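Local coordinates for FYVE-finger-containing Rab5 effector protein rabenosyn-5 (Homo sapiens, PDB 1Z0J) that probably binds Rab GTPases of the endocytic pathway through a minimal Rab-binding domain folded as a two-helix hairpin, consistent with its role as a Rab5 effector, at residues B[17-20]-B[21-24]; B[41-44]-B[45-49]; B[49-52]-B[53-57]. One frame throughout, in Å; residues are numbered along the deposited sequence.

Contact 1: B[17-20]-B[21-24]; sequences QIDN and IKAY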
# COMPACT_ATOMS: atom_id res chain seq x y z
N GLN B 17 -6.66 14.70 5.71
CA GLN B 17 -5.52 13.78 5.80
C GLN B 17 -4.36 14.38 6.60
O GLN B 17 -3.67 13.66 7.33
CB GLN B 17 -5.07 13.32 4.40
CG GLN B 17 -3.89 12.31 4.40
CD GLN B 17 -4.19 10.97 5.09
OE1 GLN B 17 -5.33 10.68 5.47
NE2 GLN B 17 -3.15 10.15 5.25
N ILE B 18 -4.17 15.69 6.48
CA ILE B 18 -3.22 16.42 7.32
C ILE B 18 -3.59 16.20 8.79
O ILE B 18 -2.74 15.85 9.61
CB ILE B 18 -3.18 17.94 6.96
CG1 ILE B 18 -2.41 18.15 5.65
CG2 ILE B 18 -2.55 18.77 8.08
CD1 ILE B 18 -2.53 19.55 5.06
N ASP B 19 -4.87 16.38 9.11
CA ASP B 19 -5.37 16.11 10.45
C ASP B 19 -5.18 14.64 10.84
O ASP B 19 -4.85 14.34 11.99
CB ASP B 19 -6.83 16.55 10.59
CG ASP B 19 -6.99 18.08 10.63
OD1 ASP B 19 -5.96 18.79 10.70
OD2 ASP B 19 -8.14 18.56 10.60
N ASN B 20 -5.37 13.72 9.89
CA ASN B 20 -5.12 12.29 10.14
C ASN B 20 -3.65 11.99 10.48
O ASN B 20 -3.36 11.28 11.45
CB ASN B 20 -5.59 11.46 8.94
CG ASN B 20 -5.67 9.97 9.25
OD1 ASN B 20 -5.98 9.56 10.37
ND2 ASN B 20 -5.41 9.15 8.23
N ILE B 21 -2.72 12.52 9.68
CA ILE B 21 -1.28 12.34 9.96
C ILE B 21 -0.86 13.00 11.28
O ILE B 21 -0.04 12.45 12.01
CB ILE B 21 -0.39 12.81 8.76
CG1 ILE B 21 -0.67 11.98 7.50
CG2 ILE B 21 1.10 12.78 9.12
CD1 ILE B 21 -0.45 10.46 7.63
N LYS B 22 -1.45 14.16 11.59
CA LYS B 22 -1.25 14.82 12.89
C LYS B 22 -1.70 13.93 14.05
O LYS B 22 -1.08 13.95 15.11
CB LYS B 22 -1.97 16.17 12.94
CG LYS B 22 -1.22 17.29 12.22
CD LYS B 22 -1.97 18.61 12.29
CE LYS B 22 -1.18 19.71 11.58
NZ LYS B 22 -1.86 21.04 11.70
N ALA B 23 -2.76 13.16 13.84
CA ALA B 23 -3.23 12.18 14.83
C ALA B 23 -2.24 11.01 14.98
O ALA B 23 -1.97 10.57 16.09
CB ALA B 23 -4.63 11.67 14.49
N TYR B 24 -1.70 10.53 13.85
CA TYR B 24 -0.63 9.52 13.87
C TYR B 24 0.62 10.03 14.55
O TYR B 24 1.31 9.28 15.24
CB TYR B 24 -0.26 9.04 12.46
CG TYR B 24 -1.13 7.93 11.89
CD1 TYR B 24 -1.91 8.17 10.77
CD2 TYR B 24 -1.16 6.66 12.47
CE1 TYR B 24 -2.71 7.17 10.22
CE2 TYR B 24 -1.96 5.65 11.94
CZ TYR B 24 -2.73 5.92 10.82
OH TYR B 24 -3.52 4.93 10.28
O HOH W 1 -4.44 20.95 10.59
O HOH W 2 -6.06 6.12 9.41
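Asp19 OD1 takes a hydrogen from a water at 2.6 Å, and the same water accepts one from Lys22 NZ, so the two charges, with Asp19 OD1 4.8 Å from Lys22 NZ, meet through solvent. Lys22 reaches the water as a fully extended chain whose CG grazes Ile18 O and whose CE runs beside Ile18 CG2, the two side chains pointing the same way. Two successive turns of helix 11-30 carry all this: Ile21, Lys22, Ala23 and Tyr24 give their backbone N-H groups to the carbonyls of Gln17, Ile18, Asp19 and Asn20, most closely from Ile21 N to Gln17 O at 2.8 Å. Helix 11-30 is the first arm of an antiparallel helical hairpin, the Rab-binding domain, and its Gln17-Tyr24 side faces another protein chain. There Gln17 NE2 bonds to an aromatic side chain and to backbone of that chain, while Gln17 OE1 accepts a bond from Asn20 ND2 at 3.2 Å; OE1 lies near the Asn20 amide plane, but ND2 is well tilted from the Gln17 carbonyl plane. Gln17 bends at chi2 (63°), which lays NE2 3.6 Å from Ile21 CD1. The Asn20 amide lies alongside the Tyr24 ring, their planes 55° apart, with Asn20 ND2 3.9 Å from Tyr24 CE1. A second water joins Tyr24 OH to Asn20 ND2, weakly on the Asn20 side; Tyr24 OH also bonds to backbone of the other protein.

Contact 2: B[41-44]-B[45-49]; sequences TENL and RELKH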
# COMPACT_ATOMS: atom_id res chain seq x y z
N THR B 41 6.28 12.80 10.04
CA THR B 41 6.55 14.24 9.91
C THR B 41 6.94 14.61 8.48
O THR B 41 6.53 15.67 7.97
CB THR B 41 7.60 14.69 10.96
OG1 THR B 41 7.06 14.45 12.26
CG2 THR B 41 7.94 16.17 10.81
N GLU B 42 7.71 13.75 7.82
CA GLU B 42 8.05 13.92 6.41
C GLU B 42 6.80 13.92 5.52
O GLU B 42 6.65 14.76 4.63
CB GLU B 42 9.02 12.82 5.96
CG GLU B 42 9.43 12.88 4.49
CD GLU B 42 9.83 11.52 3.93
OE1 GLU B 42 10.25 10.64 4.71
OE2 GLU B 42 9.72 11.34 2.70
N ASN B 43 5.89 12.99 5.78
CA ASN B 43 4.62 12.94 5.05
C ASN B 43 3.77 14.20 5.31
O ASN B 43 3.18 14.76 4.38
CB ASN B 43 3.82 11.69 5.42
CG ASN B 43 2.65 11.48 4.50
OD1 ASN B 43 1.50 11.58 4.91
ND2 ASN B 43 2.93 11.20 3.24
N LEU B 44 3.73 14.64 6.56
CA LEU B 44 3.05 15.88 6.91
C LEU B 44 3.61 17.06 6.11
O LEU B 44 2.86 17.85 5.55
CB LEU B 44 3.15 16.16 8.42
CG LEU B 44 2.44 17.41 8.93
CD1 LEU B 44 0.93 17.32 8.70
CD2 LEU B 44 2.74 17.64 10.41
N ARG B 45 4.94 17.16 6.03
CA ARG B 45 5.58 18.21 5.26
C ARG B 45 5.15 18.17 3.79
O ARG B 45 4.88 19.21 3.17
CB ARG B 45 7.11 18.11 5.37
CG ARG B 45 7.65 18.58 6.72
CD ARG B 45 9.16 18.76 6.67
NE ARG B 45 9.76 18.76 8.00
CZ ARG B 45 10.38 17.72 8.56
NH1 ARG B 45 10.49 16.57 7.90
NH2 ARG B 45 10.89 17.83 9.78
N GLU B 46 5.07 16.97 3.24
CA GLU B 46 4.67 16.80 1.84
C GLU B 46 3.22 17.18 1.58
O GLU B 46 2.90 17.81 0.57
CB GLU B 46 4.98 15.38 1.37
CG GLU B 46 6.48 15.18 1.10
CD GLU B 46 6.99 13.80 1.45
OE1 GLU B 46 6.18 12.86 1.57
OE2 GLU B 46 8.22 13.66 1.61
N LEU B 47 2.33 16.80 2.50
CA LEU B 47 0.93 17.19 2.41
C LEU B 47 0.77 18.71 2.47
O LEU B 47 0.01 19.30 1.70
CB LEU B 47 0.10 16.53 3.52
CG LEU B 47 -0.02 15.00 3.50
CD1 LEU B 47 -0.66 14.52 4.79
CD2 LEU B 47 -0.81 14.50 2.28
N LYS B 48 1.51 19.34 3.38
CA LYS B 48 1.48 20.80 3.52
C LYS B 48 2.01 21.51 2.27
O LYS B 48 1.47 22.54 1.85
CB LYS B 48 2.23 21.24 4.77
CG LYS B 48 1.50 20.94 6.07
CD LYS B 48 2.29 21.41 7.28
CE LYS B 48 1.42 21.40 8.54
NZ LYS B 48 2.09 22.05 9.70
N HIS B 49 3.06 20.96 1.66
CA HIS B 49 3.60 21.50 0.40
C HIS B 49 2.57 21.42 -0.72
O HIS B 49 2.39 22.38 -1.48
CB HIS B 49 4.88 20.76 -0.01
CG HIS B 49 5.49 21.25 -1.29
ND1 HIS B 49 5.15 20.72 -2.52
CD2 HIS B 49 6.40 22.21 -1.54
CE1 HIS B 49 5.83 21.34 -3.46
NE2 HIS B 49 6.60 22.25 -2.89
O HOH W 3 5.78 10.63 2.82
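Arg45 and Thr41 meet because CG of Arg45 stands anti to its carbonyl carbon (chi1 -75°) and the chain then runs extended to NE, back along the helix, while CG2 of Thr41 is anti to the backbone N. The methyl thus lies over one face of the guanidinium, offset toward its rim, with Thr41 CG2 3.5 Å from Arg45 NH2. Thr41 OG1, turned elsewhere, bonds to Val37 O. Glu46 bends at chi2 (145°), bringing its carboxylate back over the preceding turn: CD comes 3.3 Å from Glu42 O, and OE2 is 3.0 Å from Glu42 OE2, the two carboxylates turned 81° apart. On the other oxygen, a water donates to Glu46 OE1 at 2.6 Å and accepts from Asn43 ND2 at 2.9 Å, bridging groups whose planes are almost perpendicular. Asn43 OD1 accepts a hydrogen bond from an aromatic side chain of another protein chain and lies 3.7 Å from Leu47 CD1. These groups sit on successive turns of helix 34-54, the second arm of the hairpin, where Leu47 N bonds to Asn43 O at 2.9 Å and Leu44 and Leu47 pack on helix 11-30. Two acidic oxygens this close repel when both are ionised, so proximity may raise the proton affinity of one carboxylate; the water bridge meanwhile ties Glu46 to the asparagine that meets the partner.

Contact 3: B[49-52]-B[53-57]; sequences HTLA and KQKGG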
# COMPACT_ATOMS: atom_id res chain seq x y z
N HIS B 49 3.06 20.96 1.66
CA HIS B 49 3.60 21.50 0.40
C HIS B 49 2.57 21.42 -0.72
O HIS B 49 2.39 22.38 -1.48
CB HIS B 49 4.88 20.76 -0.01
CG HIS B 49 5.49 21.25 -1.29
ND1 HIS B 49 5.15 20.72 -2.52
CD2 HIS B 49 6.40 22.21 -1.54
CE1 HIS B 49 5.83 21.34 -3.46
NE2 HIS B 49 6.60 22.25 -2.89
N THR B 50 1.90 20.28 -0.83
CA THR B 50 0.84 20.11 -1.82
C THR B 50 -0.31 21.11 -1.60
O THR B 50 -0.85 21.66 -2.56
CB THR B 50 0.31 18.67 -1.83
OG1 THR B 50 1.40 17.78 -2.13
CG2 THR B 50 -0.78 18.49 -2.87
N LEU B 51 -0.68 21.32 -0.34
CA LEU B 51 -1.71 22.31 0.01
C LEU B 51 -1.31 23.72 -0.40
O LEU B 51 -2.10 24.46 -1.01
CB LEU B 51 -2.05 22.26 1.50
CG LEU B 51 -3.12 23.25 1.98
CD1 LEU B 51 -4.49 22.98 1.34
CD2 LEU B 51 -3.23 23.22 3.49
N ALA B 52 -0.07 24.10 -0.10
CA ALA B 52 0.44 25.41 -0.48
C ALA B 52 0.47 25.59 -2.00
O ALA B 52 0.21 26.69 -2.52
CB ALA B 52 1.82 25.62 0.13
N LYS B 53 0.76 24.51 -2.71
CA LYS B 53 0.75 24.51 -4.17
C LYS B 53 -0.67 24.70 -4.72
O LYS B 53 -0.88 25.47 -5.67
CB LYS B 53 1.37 23.22 -4.70
CG LYS B 53 1.63 23.18 -6.20
CD LYS B 53 2.36 21.91 -6.63
CE LYS B 53 1.49 20.67 -6.43
NZ LYS B 53 2.15 19.46 -7.00
N GLN B 54 -1.64 24.02 -4.12
CA GLN B 54 -3.02 24.15 -4.58
C GLN B 54 -3.57 25.55 -4.35
O GLN B 54 -4.47 26.00 -5.08
CB GLN B 54 -3.89 23.08 -3.93
CG GLN B 54 -3.55 21.70 -4.46
CD GLN B 54 -4.55 20.63 -4.09
OE1 GLN B 54 -5.62 20.92 -3.56
NE2 GLN B 54 -4.20 19.38 -4.39
N LYS B 55 -3.01 26.25 -3.37
CA LYS B 55 -3.36 27.64 -3.10
C LYS B 55 -2.55 28.65 -3.92
O LYS B 55 -2.74 29.86 -3.78
CB LYS B 55 -3.24 27.94 -1.60
CG LYS B 55 -4.34 27.25 -0.78
CD LYS B 55 -4.26 27.63 0.69
CE LYS B 55 -5.45 27.09 1.48
NZ LYS B 55 -6.75 27.76 1.15
N GLY B 56 -1.64 28.15 -4.76
CA GLY B 56 -0.88 29.00 -5.67
C GLY B 56 0.36 29.67 -5.11
O GLY B 56 1.00 30.47 -5.79
N GLY B 57 0.72 29.33 -3.87
CA GLY B 57 1.86 29.97 -3.23
C GLY B 57 3.19 29.52 -3.79
O GLY B 57 4.18 30.24 -3.67
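Ala52 O stands at the centre of this helix end, receiving Gly57 N at 3.0 Å and, weakly, Lys55 N at 3.4 Å. Gly57 reaches it because Gly56 has left helical geometry with a positive phi of 84°, a backbone turn that favours glycine, and Gly56 N bonds to Lys53 O at 2.9 Å. These two bonds back into the last turn, Gly57 N to Ala52 O and Gly56 N to Lys53 O, make this a Schellman motif, the C-terminal cap of helix 34-54. Before the chain turns off, the regular pattern persists: Lys53 N bonds to His49 O, Gln54 N to Thr50 O at 2.9 Å, and Lys55 N to Leu51 O at 3.1 Å. The last of these is less straight than the other two, with an N-H...O angle of 142°, as Lys55 N also leans toward Ala52 O. Side chains follow the same spacing. Gln54, CG anti to its carbonyl carbon (chi1 -69°), sets CG 3.3 Å from Thr50 O and extends alongside Thr50, both pointing the same way. Lys55 likewise brings CG to 3.6 Å from Leu51 O, and its CE comes 4.2 Å from Leu51 CD1. In the next shell, Thr50 OG1 bonds back to Glu46 O, and Lys55 NZ forms a salt bridge with Glu11 at the start of helix 11-30. Leu51 packs on Glu11, Leu14 and Leu15 of that helix, and Thr50 also touches an apolar side chain of another protein chain. Carbonyls at a helix C-terminus lack the next turn's N-H groups; here Lys53 O and Ala52 O find donors in the two glycines, while Lys55 spends its charge on Glu11, tying the helix end to the start of helix 11-30.

Contact 1 lies on helix 11-30; contacts 2 and 3 follow one another on helix 34-54 and share His49. Contacts 1 and 2, with centres 10 Å apart, face each other across the hairpin: Ile18 CG1 packs 3.7 Å from Leu47 CB, Ile18 CG2 3.8 Å from Leu44 CD1, and Ile21 CG1 3.4 Å from Asn43 OD1. Contact 3, its centre 18 Å from that of contact 1, touches it through Ile18 CD1 and Leu51 CD2 at 4.1 Å, where the last turn of helix 34-54 reaches helix 11-30. Another protein chain, probably the bound Rab, spans both arms: Gln17, Ile21 and Tyr24 meet it from contact 1, Asn43 and Leu47 from contact 2, Thr50 from contact 3.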